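Local coordinates for protein methyltransferase (Streptococcus mutans, PDB 2B78) that is a putative S-adenosylmethionine-dependent methyltransferase of unestablished substrate that carries a PUA-like domain and may bind RNA, at residues Gly116-Phe121 / Glu169-Phe174; Glu134-Phe139 / His164-Glu169; Phe304-Asp309 / Ala334-Ser339; Gln360-Pro363 / Ala367-Val370. All blocks are in the same frame, centred on the assembly; numbering follows the deposited sequence.

Interaction 1. Residues Gly116-Phe121 / Glu169-Phe174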
loop_
_atom_site.group_PDB
_atom_site.type_symbol
_atom_site.label_atom_id
_atom_site.label_comp_id
_atom_site.label_asym_id
_atom_site.label_seq_id
_atom_site.Cartn_x
_atom_site.Cartn_y
_atom_site.Cartn_z
ATOM N N GLY A 116 7.987 14.178 4.229
ATOM C CA GLY A 116 8.747 15.300 4.745
ATOM C C GLY A 116 8.206 16.609 4.201
ATOM O O GLY A 116 7.035 16.937 4.402
ATOM N N ASP A 117 9.053 17.352 3.495
ATOM C CA ASP A 117 8.650 18.637 2.929
ATOM C C ASP A 117 8.089 18.556 1.511
ATOM O O ASP A 117 7.719 19.575 0.930
ATOM C CB ASP A 117 9.832 19.602 2.936
ATOM C CG ASP A 117 10.283 19.961 4.336
ATOM O OD1 ASP A 117 9.436 20.412 5.140
ATOM O OD2 ASP A 117 11.485 19.795 4.630
ATOM N N PHE A 118 8.015 17.349 0.964
ATOM C CA PHE A 118 7.518 17.150 -0.391
ATOM C C PHE A 118 6.297 16.238 -0.442
ATOM O O PHE A 118 6.080 15.416 0.451
ATOM C CB PHE A 118 8.639 16.564 -1.255
ATOM C CG PHE A 118 9.828 17.473 -1.394
ATOM C CD1 PHE A 118 9.884 18.419 -2.413
ATOM C CD2 PHE A 118 10.878 17.409 -0.479
ATOM C CE1 PHE A 118 10.969 19.292 -2.516
ATOM C CE2 PHE A 118 11.964 18.277 -0.575
ATOM C CZ PHE A 118 12.006 19.218 -1.596
ATOM N N VAL A 119 5.492 16.394 -1.487
ATOM C CA VAL A 119 4.309 15.565 -1.649
ATOM C C VAL A 119 4.431 14.720 -2.901
ATOM O O VAL A 119 5.180 15.061 -3.827
ATOM C CB VAL A 119 3.020 16.407 -1.725
ATOM C CG1 VAL A 119 2.794 17.089 -0.403
ATOM C CG2 VAL A 119 3.112 17.437 -2.842
ATOM N N LEU A 120 3.701 13.610 -2.919
ATOM C CA LEU A 120 3.718 12.701 -4.052
ATOM C C LEU A 120 2.299 12.340 -4.484
ATOM O O LEU A 120 1.555 11.701 -3.742
ATOM C CB LEU A 120 4.492 11.427 -3.696
ATOM C CG LEU A 120 4.610 10.402 -4.832
ATOM C CD1 LEU A 120 5.481 10.977 -5.953
ATOM C CD2 LEU A 120 5.207 9.106 -4.301
ATOM N N PHE A 121 1.940 12.773 -5.691
ATOM C CA PHE A 121 0.638 12.512 -6.287
ATOM C C PHE A 121 0.745 11.234 -7.101
ATOM O O PHE A 121 1.769 10.993 -7.752
ATOM C CB PHE A 121 0.259 13.635 -7.258
ATOM C CG PHE A 121 -0.198 14.902 -6.601
ATOM C CD1 PHE A 121 -1.550 15.202 -6.512
ATOM C CD2 PHE A 121 0.724 15.811 -6.089
ATOM C CE1 PHE A 121 -1.977 16.389 -5.924
ATOM C CE2 PHE A 121 0.300 17.002 -5.499
ATOM C CZ PHE A 121 -1.048 17.288 -5.417
ATOM N N GLU A 169 12.784 21.088 -6.206
ATOM C CA GLU A 169 13.143 19.705 -6.483
ATOM C C GLU A 169 13.615 19.140 -5.150
ATOM O O GLU A 169 14.083 19.883 -4.285
ATOM C CB GLU A 169 14.287 19.634 -7.503
ATOM C CG GLU A 169 13.880 19.852 -8.950
ATOM C CD GLU A 169 13.462 18.571 -9.658
ATOM O OE1 GLU A 169 13.020 18.666 -10.823
ATOM O OE2 GLU A 169 13.577 17.469 -9.064
ATOM N N ALA A 170 13.484 17.829 -4.980
ATOM C CA ALA A 170 13.906 17.169 -3.753
ATOM C C ALA A 170 15.209 16.433 -4.020
ATOM O O ALA A 170 15.529 16.129 -5.166
ATOM C CB ALA A 170 12.833 16.170 -3.301
ATOM N N PRO A 171 15.994 16.154 -2.967
ATOM C CA PRO A 171 17.243 15.431 -3.209
ATOM C C PRO A 171 16.820 14.096 -3.808
ATOM O O PRO A 171 15.739 13.600 -3.482
ATOM C CB PRO A 171 17.825 15.272 -1.806
ATOM C CG PRO A 171 17.347 16.508 -1.106
ATOM C CD PRO A 171 15.901 16.596 -1.563
ATOM N N GLU A 172 17.641 13.509 -4.673
ATOM C CA GLU A 172 17.268 12.238 -5.284
ATOM C C GLU A 172 16.895 11.225 -4.212
ATOM O O GLU A 172 15.994 10.407 -4.415
ATOM C CB GLU A 172 18.391 11.702 -6.168
ATOM C CG GLU A 172 18.476 12.400 -7.532
ATOM C CD GLU A 172 17.128 12.493 -8.238
ATOM O OE1 GLU A 172 16.427 11.460 -8.348
ATOM O OE2 GLU A 172 16.768 13.604 -8.689
ATOM N N GLN A 173 17.574 11.310 -3.069
ATOM C CA GLN A 173 17.313 10.437 -1.925
ATOM C C GLN A 173 17.443 11.241 -0.638
ATOM O O GLN A 173 18.382 12.025 -0.486
ATOM C CB GLN A 173 18.300 9.269 -1.897
ATOM C CG GLN A 173 18.000 8.197 -2.920
ATOM C CD GLN A 173 19.001 7.063 -2.883
ATOM O OE1 GLN A 173 19.341 6.554 -1.816
ATOM N NE2 GLN A 173 19.471 6.649 -4.059
ATOM N N PHE A 174 16.500 11.057 0.282
ATOM C CA PHE A 174 16.539 11.770 1.551
ATOM C C PHE A 174 15.865 10.936 2.632
ATOM O O PHE A 174 15.216 9.934 2.332
ATOM C CB PHE A 174 15.861 13.145 1.418
ATOM C CG PHE A 174 14.407 13.085 1.001
ATOM C CD1 PHE A 174 13.394 12.998 1.958
ATOM C CD2 PHE A 174 14.057 13.107 -0.344
ATOM C CE1 PHE A 174 12.040 12.931 1.574
ATOM C CE2 PHE A 174 12.714 13.043 -0.744
ATOM C CZ PHE A 174 11.706 12.955 0.212
#
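F118 and A170 form the closest backbone approach, with their CA atoms 7.2 Å apart, yet no hydrogen bond links the strand start at 118-121 to the irregular loop 169-174. The joint is made by one ring and one methyl group. A170 CB sits over the centre of the F118 ring, 3.4 Å from its centroid and only 6° off the ring normal, a CH-pi contact in which the methyl meets all six ring carbons almost evenly. F118 CG lies opposite its own carbonyl carbon (chi1 -63°), and this directs the ring from the strand toward the loop. Here strand 118-123 runs through the middle of a mixed five-stranded sheet, while 169-174 is the connection between edge strand 162-165 and strand 174-178, so the ring packs that connecting loop against the central strand of the sheet. At its far end F118 CZ also meets the backbone, 3.5 Å from E169 O, approached obliquely. P171 CD approaches more loosely and also obliquely, 4.4 Å from F118 CE2. Polar anchoring of the loop comes from Y150 on the neighbouring strand 148-153, whose hydroxyl is hydrogen-bonded to both A170 N and E169 OE2.

Interaction 2. Residues Glu134-Phe139 / His164-Glu169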
loop_
_atom_site.group_PDB
_atom_site.type_symbol
_atom_site.label_atom_id
_atom_site.label_comp_id
_atom_site.label_asym_id
_atom_site.label_seq_id
_atom_site.Cartn_x
_atom_site.Cartn_y
_atom_site.Cartn_z
ATOM N N GLU A 134 -6.396 21.074 -12.381
ATOM C CA GLU A 134 -7.332 21.637 -11.417
ATOM C C GLU A 134 -7.188 20.928 -10.074
ATOM O O GLU A 134 -7.254 21.560 -9.025
ATOM C CB GLU A 134 -8.762 21.536 -11.939
ATOM C CG GLU A 134 -9.104 20.206 -12.568
ATOM C CD GLU A 134 -10.405 20.261 -13.343
ATOM O OE1 GLU A 134 -11.470 20.425 -12.706
ATOM O OE2 GLU A 134 -10.355 20.147 -14.591
ATOM N N ILE A 135 -6.972 19.618 -10.105
ATOM C CA ILE A 135 -6.789 18.868 -8.870
ATOM C C ILE A 135 -5.586 19.419 -8.100
ATOM O O ILE A 135 -5.670 19.689 -6.906
ATOM C CB ILE A 135 -6.535 17.361 -9.152
ATOM C CG1 ILE A 135 -7.800 16.722 -9.730
ATOM C CG2 ILE A 135 -6.097 16.648 -7.858
ATOM C CD1 ILE A 135 -7.666 15.234 -10.022
ATOM N N VAL A 136 -4.458 19.579 -8.787
ATOM C CA VAL A 136 -3.252 20.082 -8.142
ATOM C C VAL A 136 -3.451 21.510 -7.644
ATOM O O VAL A 136 -3.063 21.842 -6.526
ATOM C CB VAL A 136 -2.043 20.022 -9.108
ATOM C CG1 VAL A 136 -0.817 20.602 -8.443
ATOM C CG2 VAL A 136 -1.772 18.583 -9.509
ATOM N N ALA A 137 -4.066 22.347 -8.476
ATOM C CA ALA A 137 -4.335 23.733 -8.121
ATOM C C ALA A 137 -5.116 23.791 -6.805
ATOM O O ALA A 137 -4.799 24.580 -5.909
ATOM C CB ALA A 137 -5.130 24.409 -9.242
ATOM N N ALA A 138 -6.139 22.946 -6.698
ATOM C CA ALA A 138 -6.960 22.876 -5.495
ATOM C C ALA A 138 -6.137 22.409 -4.303
ATOM O O ALA A 138 -6.302 22.914 -3.187
ATOM C CB ALA A 138 -8.128 21.919 -5.714
ATOM N N PHE A 139 -5.256 21.436 -4.530
ATOM C CA PHE A 139 -4.418 20.912 -3.448
ATOM C C PHE A 139 -3.461 21.977 -2.917
ATOM O O PHE A 139 -3.319 22.145 -1.701
ATOM C CB PHE A 139 -3.597 19.699 -3.918
ATOM C CG PHE A 139 -2.739 19.093 -2.832
ATOM C CD1 PHE A 139 -3.254 18.122 -1.981
ATOM C CD2 PHE A 139 -1.431 19.527 -2.635
ATOM C CE1 PHE A 139 -2.476 17.590 -0.947
ATOM C CE2 PHE A 139 -0.648 19.008 -1.611
ATOM C CZ PHE A 139 -1.174 18.034 -0.761
ATOM N N HIS A 164 8.756 15.349 -11.800
ATOM C CA HIS A 164 8.668 16.457 -10.863
ATOM C C HIS A 164 7.387 17.171 -11.285
ATOM O O HIS A 164 7.136 17.310 -12.487
ATOM C CB HIS A 164 9.887 17.372 -11.007
ATOM C CG HIS A 164 9.808 18.618 -10.183
ATOM N ND1 HIS A 164 9.635 18.598 -8.816
ATOM C CD2 HIS A 164 9.843 19.925 -10.539
ATOM C CE1 HIS A 164 9.561 19.838 -8.364
ATOM N NE2 HIS A 164 9.685 20.662 -9.389
ATOM N N LEU A 165 6.574 17.600 -10.320
ATOM C CA LEU A 165 5.292 18.251 -10.627
ATOM C C LEU A 165 5.244 19.757 -10.413
ATOM O O LEU A 165 4.828 20.496 -11.311
ATOM C CB LEU A 165 4.161 17.600 -9.820
ATOM C CG LEU A 165 2.748 18.100 -10.147
ATOM C CD1 LEU A 165 2.461 17.870 -11.624
ATOM C CD2 LEU A 165 1.716 17.381 -9.274
ATOM N N TYR A 166 5.637 20.218 -9.227
ATOM C CA TYR A 166 5.648 21.656 -8.968
ATOM C C TYR A 166 6.571 22.012 -7.818
ATOM O O TYR A 166 6.970 21.144 -7.045
ATOM C CB TYR A 166 4.226 22.187 -8.700
ATOM C CG TYR A 166 3.573 21.785 -7.383
ATOM C CD1 TYR A 166 4.090 22.208 -6.159
ATOM C CD2 TYR A 166 2.411 21.011 -7.370
ATOM C CE1 TYR A 166 3.465 21.876 -4.956
ATOM C CE2 TYR A 166 1.778 20.672 -6.169
ATOM C CZ TYR A 166 2.316 21.112 -4.968
ATOM O OH TYR A 166 1.695 20.800 -3.787
ATOM N N GLY A 167 6.921 23.291 -7.717
ATOM C CA GLY A 167 7.789 23.737 -6.641
ATOM C C GLY A 167 9.252 23.347 -6.752
ATOM O O GLY A 167 9.777 23.139 -7.846
ATOM N N GLN A 168 9.913 23.260 -5.601
ATOM C CA GLN A 168 11.327 22.900 -5.540
ATOM C C GLN A 168 11.550 21.428 -5.851
ATOM O O GLN A 168 10.625 20.617 -5.779
ATOM C CB GLN A 168 11.891 23.182 -4.144
ATOM C CG GLN A 168 12.214 24.637 -3.835
ATOM C CD GLN A 168 12.583 24.840 -2.372
ATOM O OE1 GLN A 168 13.341 24.060 -1.795
ATOM N NE2 GLN A 168 12.044 25.890 -1.766
ATOM N N GLU A 169 12.784 21.088 -6.206
ATOM C CA GLU A 169 13.143 19.705 -6.483
ATOM C C GLU A 169 13.615 19.140 -5.150
ATOM O O GLU A 169 14.083 19.883 -4.285
ATOM C CB GLU A 169 14.287 19.634 -7.503
ATOM C CG GLU A 169 13.880 19.852 -8.950
ATOM C CD GLU A 169 13.462 18.571 -9.658
ATOM O OE1 GLU A 169 13.020 18.666 -10.823
ATOM O OE2 GLU A 169 13.577 17.469 -9.064
#
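V136 on helix 132-142 makes the apolar contacts, one methyl to L165 and the other to the ring of Y166, where strand 162-165 gives way to the corner that the chain turns at Y166. V136 CG2 meets L165 CD2 tip to tip at 3.7 Å, whereas V136 CG1 approaches the tyrosine ring obliquely, 3.4 Å from Y166 CD2, as the two side chains slide past each other in opposite directions. With CG1 anti to the backbone N (chi1 178°), the valine spreads both branches toward the sheet. One helical turn on, the tyrosine hydroxyl takes over: the side chains of F139 and Y166 cross at about a right angle, and Y166 OH comes to the edge of the F139 ring, 3.6 Å from F139 CD2. This is a helix laid against a five-stranded sheet at its edge strand, where L165 and Y166 both face A149 in a classic beta bulge, consistent with both side chains pointing toward the same helix. F121 and F78 meet F139 edge-to-face, and R140 adds a cation-pi contact to Y166. No hydrogen bond crosses between the segments; within 164-169, H164 NE2 donates to G167 O (2.9 Å, 137° at the hydrogen). E169 CD lies over one face of this imidazole and Y166 N over the opposite one, both toward the rim; E169 OE2 is hydrogen-bonded to Y150 OH.

Interaction 3. Residues Phe304-Asp309 / Ala334-Ser339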
loop_
_atom_site.group_PDB
_atom_site.type_symbol
_atom_site.label_atom_id
_atom_site.label_comp_id
_atom_site.label_asym_id
_atom_site.label_seq_id
_atom_site.Cartn_x
_atom_site.Cartn_y
_atom_site.Cartn_z
ATOM N N PHE A 304 5.316 -12.715 -8.511
ATOM C CA PHE A 304 4.693 -13.757 -7.696
ATOM C C PHE A 304 3.162 -13.705 -7.591
ATOM O O PHE A 304 2.580 -12.663 -7.273
ATOM C CB PHE A 304 5.316 -13.725 -6.295
ATOM C CG PHE A 304 4.923 -14.880 -5.429
ATOM C CD1 PHE A 304 3.666 -14.928 -4.833
ATOM C CD2 PHE A 304 5.802 -15.935 -5.223
ATOM C CE1 PHE A 304 3.291 -16.010 -4.047
ATOM C CE2 PHE A 304 5.436 -17.026 -4.438
ATOM C CZ PHE A 304 4.176 -17.062 -3.848
ATOM N N SER A 305 2.521 -14.842 -7.856
ATOM C CA SER A 305 1.063 -14.964 -7.783
ATOM C C SER A 305 0.619 -15.304 -6.367
ATOM O O SER A 305 0.712 -16.453 -5.939
ATOM C CB SER A 305 0.568 -16.061 -8.730
ATOM O OG SER A 305 -0.802 -16.360 -8.488
ATOM N N VAL A 306 0.134 -14.304 -5.641
ATOM C CA VAL A 306 -0.329 -14.514 -4.275
ATOM C C VAL A 306 -1.529 -15.452 -4.227
ATOM O O VAL A 306 -1.530 -16.450 -3.504
ATOM C CB VAL A 306 -0.728 -13.174 -3.615
ATOM C CG1 VAL A 306 -1.374 -13.425 -2.256
ATOM C CG2 VAL A 306 0.507 -12.298 -3.460
ATOM N N SER A 307 -2.549 -15.119 -5.008
ATOM C CA SER A 307 -3.771 -15.900 -5.050
ATOM C C SER A 307 -3.532 -17.380 -5.307
ATOM O O SER A 307 -4.295 -18.220 -4.832
ATOM C CB SER A 307 -4.708 -15.344 -6.126
ATOM O OG SER A 307 -4.121 -15.450 -7.414
ATOM N N LYS A 308 -2.463 -17.705 -6.034
ATOM C CA LYS A 308 -2.181 -19.098 -6.363
ATOM C C LYS A 308 -1.011 -19.795 -5.666
ATOM O O LYS A 308 -1.123 -20.966 -5.306
ATOM C CB LYS A 308 -1.987 -19.243 -7.879
ATOM C CG LYS A 308 -3.270 -19.324 -8.696
ATOM C CD LYS A 308 -4.187 -18.124 -8.489
ATOM C CE LYS A 308 -5.458 -18.267 -9.317
ATOM N NZ LYS A 308 -6.417 -17.146 -9.100
ATOM N N ASP A 309 0.101 -19.090 -5.474
ATOM C CA ASP A 309 1.280 -19.718 -4.879
ATOM C C ASP A 309 1.692 -19.305 -3.472
ATOM O O ASP A 309 2.726 -19.761 -2.973
ATOM C CB ASP A 309 2.488 -19.524 -5.802
ATOM C CG ASP A 309 2.212 -19.937 -7.231
ATOM O OD1 ASP A 309 1.451 -20.902 -7.436
ATOM O OD2 ASP A 309 2.773 -19.297 -8.151
ATOM N N ALA A 334 -4.878 -6.505 -3.725
ATOM C CA ALA A 334 -6.247 -5.993 -3.634
ATOM C C ALA A 334 -7.288 -6.987 -4.124
ATOM O O ALA A 334 -8.467 -6.907 -3.750
ATOM C CB ALA A 334 -6.367 -4.690 -4.424
ATOM N N ASN A 335 -6.844 -7.922 -4.958
ATOM C CA ASN A 335 -7.706 -8.945 -5.528
ATOM C C ASN A 335 -7.953 -10.120 -4.592
ATOM O O ASN A 335 -8.792 -10.971 -4.882
ATOM C CB ASN A 335 -7.103 -9.452 -6.841
ATOM C CG ASN A 335 -5.595 -9.639 -6.756
ATOM O OD1 ASN A 335 -4.843 -8.666 -6.646
ATOM N ND2 ASN A 335 -5.147 -10.889 -6.804
ATOM N N MET A 336 -7.225 -10.181 -3.479
ATOM C CA MET A 336 -7.420 -11.269 -2.517
ATOM C C MET A 336 -8.167 -10.817 -1.264
ATOM O O MET A 336 -7.830 -9.794 -0.664
ATOM C CB MET A 336 -6.080 -11.873 -2.084
ATOM C CG MET A 336 -5.645 -13.103 -2.867
ATOM S SD MET A 336 -4.720 -14.237 -1.803
ATOM C CE MET A 336 -5.778 -15.675 -1.837
ATOM N N THR A 337 -9.181 -11.579 -0.862
ATOM C CA THR A 337 -9.922 -11.234 0.341
ATOM C C THR A 337 -9.140 -11.768 1.538
ATOM O O THR A 337 -8.195 -12.555 1.385
ATOM C CB THR A 337 -11.332 -11.874 0.367
ATOM O OG1 THR A 337 -11.209 -13.303 0.420
ATOM C CG2 THR A 337 -12.124 -11.484 -0.872
ATOM N N VAL A 338 -9.539 -11.337 2.730
ATOM C CA VAL A 338 -8.897 -11.787 3.953
ATOM C C VAL A 338 -9.056 -13.301 4.070
ATOM O O VAL A 338 -8.115 -13.995 4.443
ATOM C CB VAL A 338 -9.530 -11.118 5.194
ATOM C CG1 VAL A 338 -9.142 -11.874 6.460
ATOM C CG2 VAL A 338 -9.081 -9.668 5.284
ATOM N N SER A 339 -10.248 -13.809 3.754
ATOM C CA SER A 339 -10.502 -15.244 3.849
ATOM C C SER A 339 -9.722 -16.035 2.799
ATOM O O SER A 339 -9.225 -17.125 3.088
ATOM C CB SER A 339 -12.008 -15.540 3.742
ATOM O OG SER A 339 -12.558 -15.059 2.531
#
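M336 lays its thioether across V306 and S307, the first two residues of helix 306-319. The side chains of V306 and M336 cross obliquely, and the sulfur leads: M336 SD is 3.5 Å from V306 CG1, the methyl anti to the valine's backbone N (chi1 173°), while CG2 is turned elsewhere. Next to the valine, the chain of M336 passes over the backbone of S307, with SD and CE each 3.8 Å from S307 CA. Further back along the same chain, M336 CG faces S307 CB at 4.1 Å, while the serine hydroxyl stands farther from the methionine and accepts a weak bond from K308 NZ. To bring all this about, the methionine is bent at chi2 and chi3 (-147° and 117°), folding over the helix start. The backbones come within 6.4 Å, measured between S307 CA and M336 CA. Both segments sit at helix N-termini in the Rossmann-like methyltransferase core: helix 306-319 is the crossover from strand 286-291 to strand 325-331, and helix 338-349 follows the latter strand. Each start has its own cap: S305 OG accepts from K308 N at 3.3 Å, and T337 OG1 caps Q340 N. V306 is about 12 Å, side chain to side chain, from V272, which binds S-adenosyl-L-homocysteine in a structure of this protein, though the ligand is absent here. Because the contact is dispersion between a polarisable sulfur, methyls and backbone carbon, its hold depends on shape, while the caps S305 and T337 spend their hydroxyls on their own helix starts.

Interaction 4. Residues Gln360-Pro363 / Ala367-Val370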
loop_
_atom_site.group_PDB
_atom_site.type_symbol
_atom_site.label_atom_id
_atom_site.label_comp_id
_atom_site.label_asym_id
_atom_site.label_seq_id
_atom_site.Cartn_x
_atom_site.Cartn_y
_atom_site.Cartn_z
ATOM N N GLN A 360 -3.530 -7.392 10.888
ATOM C CA GLN A 360 -3.452 -5.938 10.809
ATOM C C GLN A 360 -3.732 -5.580 9.363
ATOM O O GLN A 360 -3.365 -6.316 8.447
ATOM C CB GLN A 360 -2.050 -5.440 11.196
ATOM C CG GLN A 360 -1.590 -5.849 12.589
ATOM C CD GLN A 360 -0.127 -5.514 12.849
ATOM O OE1 GLN A 360 0.239 -4.350 13.023
ATOM N NE2 GLN A 360 0.719 -6.540 12.869
ATOM N N GLN A 361 -4.401 -4.460 9.148
ATOM C CA GLN A 361 -4.686 -4.030 7.791
ATOM C C GLN A 361 -4.302 -2.564 7.654
ATOM O O GLN A 361 -3.479 -2.073 8.429
ATOM C CB GLN A 361 -6.157 -4.284 7.443
ATOM C CG GLN A 361 -6.524 -5.777 7.543
ATOM C CD GLN A 361 -7.762 -6.160 6.754
ATOM O OE1 GLN A 361 -7.744 -6.204 5.518
ATOM N NE2 GLN A 361 -8.846 -6.445 7.463
ATOM N N LEU A 362 -4.881 -1.863 6.690
ATOM C CA LEU A 362 -4.503 -0.470 6.468
ATOM C C LEU A 362 -4.652 0.455 7.660
ATOM O O LEU A 362 -5.637 0.392 8.405
ATOM C CB LEU A 362 -5.279 0.117 5.282
ATOM C CG LEU A 362 -4.995 -0.477 3.896
ATOM C CD1 LEU A 362 -5.905 0.190 2.898
ATOM C CD2 LEU A 362 -3.523 -0.288 3.499
ATOM N N PRO A 363 -3.649 1.321 7.868
ATOM C CA PRO A 363 -3.646 2.290 8.966
ATOM C C PRO A 363 -4.573 3.448 8.570
ATOM O O PRO A 363 -4.860 3.639 7.382
ATOM C CB PRO A 363 -2.169 2.664 9.081
ATOM C CG PRO A 363 -1.697 2.556 7.669
ATOM C CD PRO A 363 -2.328 1.264 7.215
ATOM N N ALA A 367 -6.942 5.740 4.364
ATOM C CA ALA A 367 -8.383 5.673 4.585
ATOM C C ALA A 367 -9.116 4.665 3.725
ATOM O O ALA A 367 -8.939 4.597 2.506
ATOM C CB ALA A 367 -9.015 7.065 4.408
ATOM N N VAL A 368 -9.954 3.870 4.373
ATOM C CA VAL A 368 -10.730 2.884 3.649
ATOM C C VAL A 368 -12.172 3.361 3.575
ATOM O O VAL A 368 -12.622 4.148 4.406
ATOM C CB VAL A 368 -10.702 1.520 4.364
ATOM C CG1 VAL A 368 -9.284 0.961 4.377
ATOM C CG2 VAL A 368 -11.222 1.676 5.785
ATOM N N ASN A 369 -12.887 2.904 2.557
ATOM C CA ASN A 369 -14.292 3.239 2.426
ATOM C C ASN A 369 -14.946 2.177 3.315
ATOM O O ASN A 369 -14.875 0.985 3.009
ATOM C CB ASN A 369 -14.734 3.090 0.966
ATOM C CG ASN A 369 -16.211 3.338 0.779
ATOM O OD1 ASN A 369 -16.941 3.582 1.744
ATOM N ND2 ASN A 369 -16.668 3.271 -0.469
ATOM N N VAL A 370 -15.557 2.603 4.421
ATOM C CA VAL A 370 -16.176 1.663 5.357
ATOM C C VAL A 370 -17.313 0.852 4.752
ATOM O O VAL A 370 -17.640 -0.236 5.243
ATOM C CB VAL A 370 -16.692 2.383 6.632
ATOM C CG1 VAL A 370 -15.519 2.701 7.563
ATOM C CG2 VAL A 370 -17.412 3.663 6.249
#
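L362 and V368 meet without any ring or amide between them, and the flat groups of this contact, peptides and one carboxamide, lie to its sides. P363 O and A367 N, of two peptide groups, stand 4.2 Å apart, without a hydrogen bond between the segments. The carboxamide of N369 is gripped at both polar atoms, OD1 accepting from Q371 N and ND2 donating to G17 O. The puckered ring of P363 is turned the other way, packing against R200 and Q201 of helix 200-210. The contact proper is aliphatic: L362 CD1 rests 3.8 Å from V368 CG1, and the same valine methyl lies 4.2 Å from L362 CB, so one branch of V368 passes the leucine at a slant. Matching first torsions produce this, each side chain carrying its contacting arm opposite its own carbonyl carbon (chi1 -66° in L362, -64° in V368). With chi2 of L362 at 177°, CD1 extends outward to the valine. The two segments are successive pieces of the long connection between strands 355-360 and 379-384, the antiparallel pair at one side of the seven-stranded methyltransferase sheet. Their closest CA atoms, P363 and A367, are 7.3 Å apart, and the chain turns between them. Several backbone groups are paired elsewhere: L362 N with N376 OD1, N369 N with S375 OG, and A367 O with N101 ND2 on strand 96-101. The chemistry implies a small apolar touch across the turn; hydrogen bonds to other parts of the chain probably contribute more to its path than this single methyl contact.

Overall arrangement
Interactions 1 and 2 both reach one five-stranded sheet: they share E169, and F121 joins them by touching both F139 and L165. Along the chain, interaction 2 is nested inside the loop closed by interaction 1. Both are partly buried; a ring on the strand meets a loop methyl in the first, and in the second a tyrosine meets a valine methyl and a phenyl edge of the helix. Interaction 3, on the opposite side of the chain's centre, is the buried contact, built on sulfur and methyls between helix starts of the methyltransferase core. Interaction 4 is partly buried and the smallest, aliphatic between loop pieces; it touches interaction 3 where V338 packs on Q361. None has a hydrogen bond across its segments.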